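Local coordinates for MmeI (Methylophilus methylotrophus, PDB 5HR4), which is a Type IIL restriction-modification enzyme that probably transfers a methyl group from S-adenosyl-L-methionine to N6 of adenine in its DNA target, at residues Leu186-Val191 against Phe262-Pro267; Asp174-Val179 against Pro267-Asp272. All coordinates share one frame; numbering follows the deposited sequence.

Interaction 1. Residues Leu186-Val191 against Phe262-Pro267; sequences LELYLV and FEEPLP
Leu188 and Tyr189, in the first half of helix 183-200, face an irregular loop that follows helix 259-262, and the two backbones come nearest at Tyr189 and Leu266, whose CA atoms are 7.7 Å apart. Into that gap Leu266 sends one methyl. Its CG lies anti to the carbonyl carbon and beside the backbone N (chi1 -81°), and the extended chi2 carries CD1 onward to the helix surface, where it stops 3.9 Å from Tyr189 N. The same methyl serves two side chains at once: it is 4.2 Å from Leu188 CG and equally 4.2 Å from Tyr189 CD2, meeting the tyrosine ring at an oblique angle. Leu188 has its CG anti to the backbone N (chi1 172°), which reaches its branches out over the loop; its CD2 lies 3.7 Å from Glu264 OE1, the two side chains crossing obliquely.

Glu264 comes in fully extended, and OE1, the same oxygen that lies by Leu188, is hydrogen-bonded to His184 NE2, at the start of the same helix. Further along, Arg192 NH2 bonds to Glu264 O, while Asn230 ND2 reaches Leu266 O. Tyr189 is packed edge-to-face by the rings of Phe233 and Tyr181.

No hydrogen bond joins the two segments themselves. The contact, burying 200 Å² in all, is largely apolar, with the Glu264 carboxylate at its edge. It packs the loop before helix 273-283 onto helix 183-200 of the helicase spacer region: van der Waals packing seats Leu266, and hydrogen bonds from surrounding residues hold the irregular chain beside it.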
ATOM      1  N   LEU A 186     -26.282  -5.864  12.640  1.00 27.66           N
ATOM      2  CA  LEU A 186     -25.108  -5.728  13.495  1.00 30.12           C
ATOM      3  C   LEU A 186     -24.342  -4.435  13.189  1.00 31.46           C
ATOM      4  O   LEU A 186     -24.112  -3.615  14.082  1.00 26.39           O
ATOM      5  CB  LEU A 186     -24.209  -6.956  13.342  1.00 28.98           C
ATOM      6  CG  LEU A 186     -22.909  -6.890  14.136  1.00 30.89           C
ATOM      7  CD1 LEU A 186     -23.180  -6.908  15.633  1.00 32.35           C
ATOM      8  CD2 LEU A 186     -21.990  -8.017  13.732  1.00 33.70           C
ATOM      9  N   GLU A 187     -23.988  -4.223  11.915  1.00 29.18           N
ATOM     10  CA  GLU A 187     -23.201  -3.062  11.524  1.00 27.10           C
ATOM     11  C   GLU A 187     -23.877  -1.762  11.932  1.00 35.42           C
ATOM     12  O   GLU A 187     -23.216  -0.838  12.429  1.00 36.49           O
ATOM     13  CB  GLU A 187     -22.959  -3.062  10.015  1.00 30.56           C
ATOM     14  CG  GLU A 187     -22.681  -4.412   9.372  1.00 29.66           C
ATOM     15  CD  GLU A 187     -21.496  -5.164   9.975  1.00 36.19           C
ATOM     16  OE1 GLU A 187     -21.282  -6.347   9.597  1.00 41.20           O
ATOM     17  OE2 GLU A 187     -20.787  -4.586  10.832  1.00 35.09           O
ATOM     18  N   LEU A 188     -25.190  -1.654  11.710  1.00 33.94           N
ATOM     19  CA  LEU A 188     -25.877  -0.411  12.035  1.00 27.38           C
ATOM     20  C   LEU A 188     -26.201  -0.312  13.520  1.00 31.88           C
ATOM     21  O   LEU A 188     -26.219   0.798  14.070  1.00 33.71           O
ATOM     22  CB  LEU A 188     -27.135  -0.280  11.185  1.00 32.43           C
ATOM     23  CG  LEU A 188     -28.203   0.806  11.384  1.00 29.21           C
ATOM     24  CD1 LEU A 188     -27.630   2.202  11.490  1.00 35.44           C
ATOM     25  CD2 LEU A 188     -29.132   0.732  10.210  1.00 33.26           C
ATOM     26  N   TYR A 189     -26.452  -1.439  14.189  1.00 30.38           N
ATOM     27  CA  TYR A 189     -26.591  -1.404  15.643  1.00 28.93           C
ATOM     28  C   TYR A 189     -25.373  -0.751  16.275  1.00 33.46           C
ATOM     29  O   TYR A 189     -25.493   0.151  17.111  1.00 36.92           O
ATOM     30  CB  TYR A 189     -26.772  -2.819  16.186  1.00 32.14           C
ATOM     31  CG  TYR A 189     -27.433  -2.921  17.547  1.00 32.26           C
ATOM     32  CD1 TYR A 189     -26.685  -2.825  18.710  1.00 29.57           C
ATOM     33  CD2 TYR A 189     -28.801  -3.157  17.663  1.00 24.64           C
ATOM     34  CE1 TYR A 189     -27.275  -2.931  19.957  1.00 28.89           C
ATOM     35  CE2 TYR A 189     -29.400  -3.257  18.901  1.00 26.22           C
ATOM     36  CZ  TYR A 189     -28.639  -3.141  20.052  1.00 29.70           C
ATOM     37  OH  TYR A 189     -29.238  -3.254  21.301  1.00 28.31           O
ATOM     38  N   LEU A 190     -24.182  -1.160  15.838  1.00 33.31           N
ATOM     39  CA  LEU A 190     -22.961  -0.753  16.523  1.00 30.44           C
ATOM     40  C   LEU A 190     -22.640   0.706  16.229  1.00 33.91           C
ATOM     41  O   LEU A 190     -22.367   1.502  17.137  1.00 32.56           O
ATOM     42  CB  LEU A 190     -21.816  -1.665  16.096  1.00 30.74           C
ATOM     43  CG  LEU A 190     -20.632  -1.682  17.063  1.00 43.90           C
ATOM     44  CD1 LEU A 190     -20.866  -2.669  18.221  1.00 39.38           C
ATOM     45  CD2 LEU A 190     -19.346  -1.981  16.315  1.00 45.45           C
ATOM     46  N   VAL A 191     -22.699   1.078  14.956  1.00 33.70           N
ATOM     47  CA  VAL A 191     -22.522   2.469  14.567  1.00 29.42           C
ATOM     48  C   VAL A 191     -23.557   3.379  15.245  1.00 30.88           C
ATOM     49  O   VAL A 191     -23.256   4.529  15.579  1.00 35.02           O
ATOM     50  CB  VAL A 191     -22.562   2.535  13.029  1.00 36.17           C
ATOM     51  CG1 VAL A 191     -23.741   3.363  12.522  1.00 31.33           C
ATOM     52  CG2 VAL A 191     -21.211   2.987  12.457  1.00 32.27           C
ATOM     53  N   PHE A 262     -31.149   6.628  11.917  1.00 27.43           N
ATOM     54  CA  PHE A 262     -32.092   6.074  12.889  1.00 29.68           C
ATOM     55  C   PHE A 262     -33.428   5.644  12.282  1.00 33.43           C
ATOM     56  O   PHE A 262     -34.360   5.275  13.028  1.00 26.88           O
ATOM     57  CB  PHE A 262     -32.299   7.072  14.035  1.00 28.28           C
ATOM     58  CG  PHE A 262     -31.167   7.069  15.015  1.00 31.72           C
ATOM     59  CD1 PHE A 262     -31.075   6.072  15.973  1.00 28.48           C
ATOM     60  CD2 PHE A 262     -30.154   8.020  14.937  1.00 31.50           C
ATOM     61  CE1 PHE A 262     -30.000   6.035  16.871  1.00 34.24           C
ATOM     62  CE2 PHE A 262     -29.077   7.986  15.826  1.00 33.20           C
ATOM     63  CZ  PHE A 262     -29.000   6.986  16.794  1.00 31.02           C
ATOM     64  N   GLU A 263     -33.534   5.635  10.949  1.00 30.89           N
ATOM     65  CA  GLU A 263     -34.832   5.460  10.321  1.00 29.02           C
ATOM     66  C   GLU A 263     -35.273   4.008  10.308  1.00 35.04           C
ATOM     67  O   GLU A 263     -36.478   3.737  10.356  1.00 41.02           O
ATOM     68  CB  GLU A 263     -34.801   6.019   8.903  1.00 30.87           C
ATOM     69  CG  GLU A 263     -34.072   5.195   7.883  1.00 41.42           C
ATOM     70  CD  GLU A 263     -34.163   5.848   6.511  1.00 54.84           C
ATOM     71  OE1 GLU A 263     -34.913   6.847   6.404  1.00 55.53           O
ATOM     72  OE2 GLU A 263     -33.494   5.383   5.554  1.00 59.33           O
ATOM     73  N   GLU A 264     -34.322   3.057  10.270  1.00 30.91           N
ATOM     74  CA  GLU A 264     -34.715   1.672  10.077  1.00 27.82           C
ATOM     75  C   GLU A 264     -34.952   0.988  11.415  1.00 30.42           C
ATOM     76  O   GLU A 264     -34.073   1.003  12.276  1.00 33.39           O
ATOM     77  CB  GLU A 264     -33.660   0.908   9.305  1.00 29.04           C
ATOM     78  CG  GLU A 264     -34.043  -0.531   9.083  1.00 32.85           C
ATOM     79  CD  GLU A 264     -32.952  -1.337   8.409  1.00 38.87           C
ATOM     80  OE1 GLU A 264     -31.848  -0.779   8.218  1.00 41.50           O
ATOM     81  OE2 GLU A 264     -33.199  -2.525   8.072  1.00 42.55           O
ATOM     82  N   PRO A 265     -36.111   0.369  11.623  1.00 40.35           N
ATOM     83  CA  PRO A 265     -36.278  -0.474  12.811  1.00 39.43           C
ATOM     84  C   PRO A 265     -35.374  -1.699  12.709  1.00 34.14           C
ATOM     85  O   PRO A 265     -35.136  -2.231  11.620  1.00 36.01           O
ATOM     86  CB  PRO A 265     -37.767  -0.850  12.766  1.00 31.48           C
ATOM     87  CG  PRO A 265     -38.056  -0.913  11.303  1.00 29.51           C
ATOM     88  CD  PRO A 265     -37.262   0.245  10.705  1.00 34.77           C
ATOM     89  N   LEU A 266     -34.861  -2.136  13.852  1.00 30.56           N
ATOM     90  CA  LEU A 266     -33.886  -3.207  13.886  1.00 33.09           C
ATOM     91  C   LEU A 266     -34.377  -4.284  14.835  1.00 32.20           C
ATOM     92  O   LEU A 266     -34.976  -3.961  15.873  1.00 30.99           O
ATOM     93  CB  LEU A 266     -32.510  -2.718  14.369  1.00 28.20           C
ATOM     94  CG  LEU A 266     -31.609  -2.023  13.364  1.00 29.61           C
ATOM     95  CD1 LEU A 266     -30.322  -1.571  14.050  1.00 32.12           C
ATOM     96  CD2 LEU A 266     -31.311  -2.929  12.168  1.00 26.29           C
ATOM     97  N   PRO A 267     -34.124  -5.554  14.527  1.00 31.32           N
ATOM     98  CA  PRO A 267     -34.421  -6.612  15.483  1.00 30.08           C
ATOM     99  C   PRO A 267     -33.718  -6.326  16.794  1.00 29.78           C
ATOM    100  O   PRO A 267     -32.609  -5.768  16.793  1.00 31.86           O
ATOM    101  CB  PRO A 267     -33.861  -7.875  14.809  1.00 27.82           C
ATOM    102  CG  PRO A 267     -32.897  -7.386  13.795  1.00 26.98           C
ATOM    103  CD  PRO A 267     -33.407  -6.056  13.342  1.00 29.04           C
TER

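Interaction 2. Residues Asp174-Val179 against Pro267-Asp272; sequences DTLKLV and PPAQFD
Leu176 meets the loop residues Ala269, Gln270 and Phe271 near the end of helix 163-178, and its side chain accounts for the close contacts between the two segments. CB already points toward the loop, although the backbones stay well apart, with the CA atoms of Leu176 and Ala269 separated by 8.0 Å. At CB the side chain is still on its own side of the interface, lying against Leu186 of the next helix. From there the side chain continues through CG (chi1 -95°), where it forks, and the branch divides the work between its two methyls. CD2 takes the nearer target, the single methyl of Ala269, at 4.0 Å from its CB, and the same carbon lies 4.2 Å from the backbone oxygen of Gln270. CD1 points to Phe271, 4.5 Å from its CZ, approaching that ring obliquely.

The fit is modest: 135 Å² is buried in total, with no hydrogen bond across it, and it runs from the buried Leu176 and Phe271 to the exposed Gln270. At the end of 267-272, Asp272 occupies the N-cap position of helix 273-283, where its OD1 accepts a hydrogen bond from Met275 N.

Several helices surround this leucine. Met275 of helix 273-283 also packs on Leu176, and Tyr181, in the turn between helices 163-178 and 183-200, touches both Leu176 and Ala269. Phe271 in turn reaches Leu225 and Ala226 of helix 225-235, so that the loop lies between the end of helix 163-178 and that neighbouring helix.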
ATOM      1  N   ASP A 174     -17.869  -8.305  17.611  1.00 38.84           N
ATOM      2  CA  ASP A 174     -17.705  -9.735  17.353  1.00 39.45           C
ATOM      3  C   ASP A 174     -18.381 -10.590  18.422  1.00 40.70           C
ATOM      4  O   ASP A 174     -18.831 -11.707  18.127  1.00 41.72           O
ATOM      5  CB  ASP A 174     -16.217 -10.095  17.246  1.00 36.47           C
ATOM      6  CG  ASP A 174     -15.552  -9.511  15.998  1.00 41.54           C
ATOM      7  OD1 ASP A 174     -16.258  -9.219  14.993  1.00 38.56           O
ATOM      8  OD2 ASP A 174     -14.309  -9.346  16.026  1.00 47.75           O
ATOM      9  N   THR A 175     -18.462 -10.092  19.663  1.00 33.70           N
ATOM     10  CA  THR A 175     -19.203 -10.808  20.699  1.00 34.09           C
ATOM     11  C   THR A 175     -20.690 -10.883  20.363  1.00 40.08           C
ATOM     12  O   THR A 175     -21.325 -11.933  20.517  1.00 39.10           O
ATOM     13  CB  THR A 175     -18.991 -10.114  22.039  1.00 34.64           C
ATOM     14  OG1 THR A 175     -17.588  -9.907  22.232  1.00 43.13           O
ATOM     15  CG2 THR A 175     -19.554 -10.948  23.189  1.00 33.38           C
ATOM     16  N   LEU A 176     -21.268  -9.759  19.931  1.00 41.74           N
ATOM     17  CA  LEU A 176     -22.622  -9.770  19.398  1.00 34.20           C
ATOM     18  C   LEU A 176     -22.722 -10.649  18.160  1.00 38.90           C
ATOM     19  O   LEU A 176     -23.690 -11.402  18.005  1.00 43.08           O
ATOM     20  CB  LEU A 176     -23.053  -8.346  19.082  1.00 38.65           C
ATOM     21  CG  LEU A 176     -23.840  -7.662  20.195  1.00 39.73           C
ATOM     22  CD1 LEU A 176     -23.856  -6.163  19.969  1.00 30.60           C
ATOM     23  CD2 LEU A 176     -25.258  -8.240  20.213  1.00 36.40           C
ATOM     24  N   LYS A 177     -21.739 -10.577  17.259  1.00 36.73           N
ATOM     25  CA  LYS A 177     -21.820 -11.410  16.067  1.00 36.64           C
ATOM     26  C   LYS A 177     -21.906 -12.881  16.447  1.00 36.42           C
ATOM     27  O   LYS A 177     -22.702 -13.628  15.872  1.00 40.03           O
ATOM     28  CB  LYS A 177     -20.628 -11.152  15.139  1.00 37.52           C
ATOM     29  CG  LYS A 177     -20.710 -11.907  13.806  1.00 34.64           C
ATOM     30  CD  LYS A 177     -19.649 -11.470  12.811  1.00 30.42           C
ATOM     31  CE  LYS A 177     -18.274 -11.904  13.271  1.00 43.07           C
ATOM     32  NZ  LYS A 177     -17.634 -12.852  12.304  1.00 55.62           N
ATOM     33  N   LEU A 178     -21.137 -13.304  17.452  1.00 37.60           N
ATOM     34  CA  LEU A 178     -21.055 -14.730  17.749  1.00 37.90           C
ATOM     35  C   LEU A 178     -22.359 -15.304  18.288  1.00 37.09           C
ATOM     36  O   LEU A 178     -22.569 -16.515  18.181  1.00 36.97           O
ATOM     37  CB  LEU A 178     -19.925 -15.017  18.739  1.00 38.66           C
ATOM     38  CG  LEU A 178     -18.509 -14.910  18.157  1.00 48.62           C
ATOM     39  CD1 LEU A 178     -17.494 -15.617  19.043  1.00 44.91           C
ATOM     40  CD2 LEU A 178     -18.433 -15.434  16.711  1.00 47.33           C
ATOM     41  N   VAL A 179     -23.245 -14.483  18.852  1.00 35.12           N
ATOM     42  CA  VAL A 179     -24.512 -15.017  19.350  1.00 36.38           C
ATOM     43  C   VAL A 179     -25.582 -14.968  18.267  1.00 31.84           C
ATOM     44  O   VAL A 179     -26.748 -15.281  18.529  1.00 34.74           O
ATOM     45  CB  VAL A 179     -24.997 -14.283  20.616  1.00 38.26           C
ATOM     46  CG1 VAL A 179     -23.859 -14.133  21.611  1.00 38.46           C
ATOM     47  CG2 VAL A 179     -25.638 -12.924  20.267  1.00 38.01           C
ATOM     48  N   PRO A 267     -34.124  -5.554  14.527  1.00 31.32           N
ATOM     49  CA  PRO A 267     -34.421  -6.612  15.483  1.00 30.08           C
ATOM     50  C   PRO A 267     -33.718  -6.326  16.794  1.00 29.78           C
ATOM     51  O   PRO A 267     -32.609  -5.768  16.793  1.00 31.86           O
ATOM     52  CB  PRO A 267     -33.861  -7.875  14.809  1.00 27.82           C
ATOM     53  CG  PRO A 267     -32.897  -7.386  13.795  1.00 26.98           C
ATOM     54  CD  PRO A 267     -33.407  -6.056  13.342  1.00 29.04           C
ATOM     55  N   PRO A 268     -34.345  -6.643  17.924  1.00 31.15           N
ATOM     56  CA  PRO A 268     -33.667  -6.472  19.215  1.00 27.32           C
ATOM     57  C   PRO A 268     -32.603  -7.538  19.423  1.00 31.35           C
ATOM     58  O   PRO A 268     -32.743  -8.685  18.987  1.00 40.69           O
ATOM     59  CB  PRO A 268     -34.800  -6.609  20.233  1.00 27.87           C
ATOM     60  CG  PRO A 268     -35.793  -7.537  19.540  1.00 32.48           C
ATOM     61  CD  PRO A 268     -35.669  -7.285  18.054  1.00 28.94           C
ATOM     62  N   ALA A 269     -31.520  -7.142  20.083  1.00 33.08           N
ATOM     63  CA  ALA A 269     -30.385  -8.014  20.343  1.00 31.83           C
ATOM     64  C   ALA A 269     -30.578  -8.685  21.703  1.00 37.50           C
ATOM     65  O   ALA A 269     -31.696  -8.748  22.225  1.00 34.87           O
ATOM     66  CB  ALA A 269     -29.075  -7.211  20.291  1.00 31.77           C
ATOM     67  N   GLN A 270     -29.488  -9.187  22.289  1.00 37.83           N
ATOM     68  CA  GLN A 270     -29.529  -9.767  23.624  1.00 34.55           C
ATOM     69  C   GLN A 270     -28.157  -9.624  24.261  1.00 37.27           C
ATOM     70  O   GLN A 270     -27.140  -9.888  23.613  1.00 32.71           O
ATOM     71  CB  GLN A 270     -29.958 -11.239  23.599  1.00 32.63           C
ATOM     72  CG  GLN A 270     -30.093 -11.855  24.987  1.00 34.93           C
ATOM     73  CD  GLN A 270     -31.192 -11.218  25.836  1.00 42.78           C
ATOM     74  OE1 GLN A 270     -31.571 -10.064  25.642  1.00 52.96           O
ATOM     75  NE2 GLN A 270     -31.715 -11.981  26.783  1.00 48.31           N
ATOM     76  N   PHE A 271     -28.137  -9.187  25.515  1.00 39.26           N
ATOM     77  CA  PHE A 271     -26.912  -8.903  26.237  1.00 40.66           C
ATOM     78  C   PHE A 271     -26.820  -9.817  27.458  1.00 41.23           C
ATOM     79  O   PHE A 271     -27.807 -10.414  27.891  1.00 41.99           O
ATOM     80  CB  PHE A 271     -26.845  -7.419  26.675  1.00 36.85           C
ATOM     81  CG  PHE A 271     -26.579  -6.440  25.551  1.00 35.86           C
ATOM     82  CD1 PHE A 271     -27.613  -5.959  24.766  1.00 35.90           C
ATOM     83  CD2 PHE A 271     -25.301  -5.951  25.321  1.00 43.81           C
ATOM     84  CE1 PHE A 271     -27.369  -5.039  23.742  1.00 33.59           C
ATOM     85  CE2 PHE A 271     -25.050  -5.027  24.294  1.00 37.47           C
ATOM     86  CZ  PHE A 271     -26.088  -4.582  23.505  1.00 33.39           C
ATOM     87  N   ASP A 272     -25.613  -9.933  28.011  1.00 42.96           N
ATOM     88  CA  ASP A 272     -25.480 -10.497  29.347  1.00 42.52           C
ATOM     89  C   ASP A 272     -24.668  -9.549  30.227  1.00 44.05           C
ATOM     90  O   ASP A 272     -24.445  -8.386  29.860  1.00 42.17           O
ATOM     91  CB  ASP A 272     -24.850 -11.891  29.287  1.00 40.00           C
ATOM     92  CG  ASP A 272     -23.427 -11.871  28.742  1.00 54.09           C
ATOM     93  OD1 ASP A 272     -23.000 -10.825  28.198  1.00 44.51           O
ATOM     94  OD2 ASP A 272     -22.734 -12.913  28.857  1.00 68.24           O
TER

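Overall arrangement
Read from the N terminus, helix 163-178 comes first and carries one side of interaction 2; after a short turn, helix 183-200 supplies that of interaction 1. The chain then runs through further helices, with no strand, to the loop before helix 273-283, which returns to both. Residues 262-267 close the shorter circuit and 267-272 the longer one, so interaction 1 nests within interaction 2, and Pro267 is common to both. The contacts, with centres about 13 Å apart, also meet directly: Tyr189 OH lies 3.6 Å from Phe271 CE1. Together they tie the first two modelled helices to the loop leading into helix 273-283, whose final residue, Cys283, binds calcium.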